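Local coordinates for protein post-proline cleaving enzyme (Rickettsia typhi, PDB 4HVT) that probably acts as a serine-type oligopeptidase, hydrolysing peptide bonds that follow proline residues, at residues 62-65 with 66-70. Sequence-based numbering, arbitrary orientation.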
loop_
_atom_site.group_PDB
_atom_site.type_symbol
_atom_site.label_atom_id
_atom_site.label_comp_id
_atom_site.label_asym_id
_atom_site.label_seq_id
_atom_site.Cartn_x
_atom_site.Cartn_y
_atom_site.Cartn_z
ATOM N N GLU A 62 -4.429 21.836 14.065
ATOM C CA GLU A 62 -5.199 20.614 14.160
ATOM C C GLU A 62 -4.367 19.424 13.730
ATOM O O GLU A 62 -4.408 18.396 14.374
ATOM C CB GLU A 62 -6.462 20.695 13.324
ATOM C CG GLU A 62 -7.384 21.794 13.770
ATOM C CD GLU A 62 -8.729 21.287 14.176
ATOM O OE1 GLU A 62 -8.762 20.366 15.046
ATOM O OE2 GLU A 62 -9.730 21.816 13.645
ATOM N N ILE A 63 -3.584 19.586 12.661
ATOM C CA ILE A 63 -2.777 18.468 12.156
ATOM C C ILE A 63 -1.624 18.126 13.072
ATOM O O ILE A 63 -1.354 16.962 13.354
ATOM C CB ILE A 63 -2.180 18.819 10.782
ATOM C CG1 ILE A 63 -3.287 19.197 9.795
ATOM C CG2 ILE A 63 -1.246 17.723 10.335
ATOM C CD1 ILE A 63 -3.862 18.096 8.979
ATOM N N GLU A 64 -0.941 19.160 13.561
ATOM C CA GLU A 64 0.155 18.954 14.491
ATOM C C GLU A 64 -0.334 18.278 15.794
ATOM O O GLU A 64 0.326 17.377 16.314
ATOM C CB GLU A 64 0.896 20.253 14.747
ATOM C CG GLU A 64 1.642 20.713 13.503
ATOM C CD GLU A 64 2.602 21.847 13.732
ATOM O OE1 GLU A 64 2.428 22.602 14.709
ATOM O OE2 GLU A 64 3.524 21.985 12.908
ATOM N N THR A 65 -1.505 18.662 16.268
ATOM C CA THR A 65 -2.058 18.031 17.481
ATOM C C THR A 65 -2.217 16.534 17.268
ATOM O O THR A 65 -2.043 15.758 18.203
ATOM C CB THR A 65 -3.421 18.627 17.874
ATOM O OG1 THR A 65 -3.216 20.005 18.150
ATOM C CG2 THR A 65 -4.009 17.962 19.123
ATOM N N ILE A 66 -2.593 16.140 16.062
ATOM C CA ILE A 66 -2.846 14.726 15.788
ATOM C C ILE A 66 -1.530 13.981 15.548
ATOM O O ILE A 66 -1.293 12.898 16.101
ATOM C CB ILE A 66 -3.776 14.525 14.586
ATOM C CG1 ILE A 66 -5.202 14.975 14.941
ATOM C CG2 ILE A 66 -3.783 13.071 14.158
ATOM C CD1 ILE A 66 -6.065 15.324 13.742
ATOM N N PHE A 67 -0.680 14.542 14.706
ATOM C CA PHE A 67 0.520 13.843 14.298
ATOM C C PHE A 67 1.504 13.682 15.443
ATOM O O PHE A 67 2.215 12.660 15.519
ATOM C CB PHE A 67 1.228 14.552 13.127
ATOM C CG PHE A 67 0.777 14.127 11.770
ATOM C CD1 PHE A 67 -0.500 14.388 11.318
ATOM C CD2 PHE A 67 1.671 13.558 10.894
ATOM C CE1 PHE A 67 -0.892 14.040 10.030
ATOM C CE2 PHE A 67 1.273 13.195 9.616
ATOM C CZ PHE A 67 -0.009 13.446 9.189
ATOM N N TYR A 68 1.536 14.664 16.356
ATOM C CA TYR A 68 2.506 14.642 17.461
ATOM C C TYR A 68 1.840 14.272 18.773
ATOM O O TYR A 68 2.380 14.531 19.843
ATOM C CB TYR A 68 3.228 15.995 17.584
ATOM C CG TYR A 68 3.830 16.469 16.266
ATOM C CD1 TYR A 68 4.394 15.563 15.360
ATOM C CD2 TYR A 68 3.841 17.830 15.929
ATOM C CE1 TYR A 68 4.925 15.991 14.156
ATOM C CE2 TYR A 68 4.393 18.274 14.725
ATOM C CZ TYR A 68 4.910 17.347 13.825
ATOM O OH TYR A 68 5.487 17.767 12.623
ATOM N N ASP A 69 0.646 13.702 18.695
ATOM C CA ASP A 69 -0.100 13.332 19.903
ATOM C C ASP A 69 0.571 12.150 20.619
ATOM O O ASP A 69 0.749 11.075 20.059
ATOM C CB ASP A 69 -1.546 13.017 19.495
ATOM C CG ASP A 69 -2.480 12.807 20.660
ATOM O OD1 ASP A 69 -2.072 13.028 21.803
ATOM O OD2 ASP A 69 -3.646 12.426 20.381
ATOM N N GLN A 70 0.929 12.351 21.889
ATOM C CA GLN A 70 1.422 11.229 22.679
ATOM C C GLN A 70 0.315 10.180 22.942
ATOM O O GLN A 70 0.610 9.079 23.380
ATOM C CB GLN A 70 2.008 11.731 24.015
ATOM C CG GLN A 70 3.300 12.525 23.867
ATOM C CD GLN A 70 4.388 11.744 23.170
ATOM O OE1 GLN A 70 4.794 10.684 23.642
ATOM N NE2 GLN A 70 4.861 12.245 22.020
HETATM O O HOH W 1 5.011 20.195 11.877
#
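Glu-64 lays its extended side chain alongside the Tyr-68 ring, one helical turn further on, with CG 3.9 Å from the ring carbon CE2. Carboxylate and ring planes are turned 46° against each other. A single water joins the two ends, donating to Glu-64 OE2 at 2.5 Å. The same water is 2.6 Å from Tyr-68 OH and lies at the edge of the Tyr-68 ring, in the ring plane. With CG anti to its own carbonyl carbon (chi1 -68°), Glu-64 runs in the same direction as the tyrosine. Tyr-68, where the backbone first leaves helical phi/psi, still gives its N-H to Glu-64 O at 3.0 Å, closing the last turn. One residue earlier, the same i to i+4 spacing recurs in apolar form: the CG2 branch of Ile-63 touches Phe-67 CD1 at 3.6 Å, while Phe-67 N bonds almost straight to Ile-63 O at 2.9 Å. Helices 498-505 and 688-706 receive both side chains. Beyond the helix end, Asp-69 forms salt bridges with Arg-498 and Arg-71. Such i to i+4 pairing is typical of an alpha-helix, seen here in the last turn of helix 56-67, packed against the alpha/beta-hydrolase domain of a prolyl oligopeptidase fold.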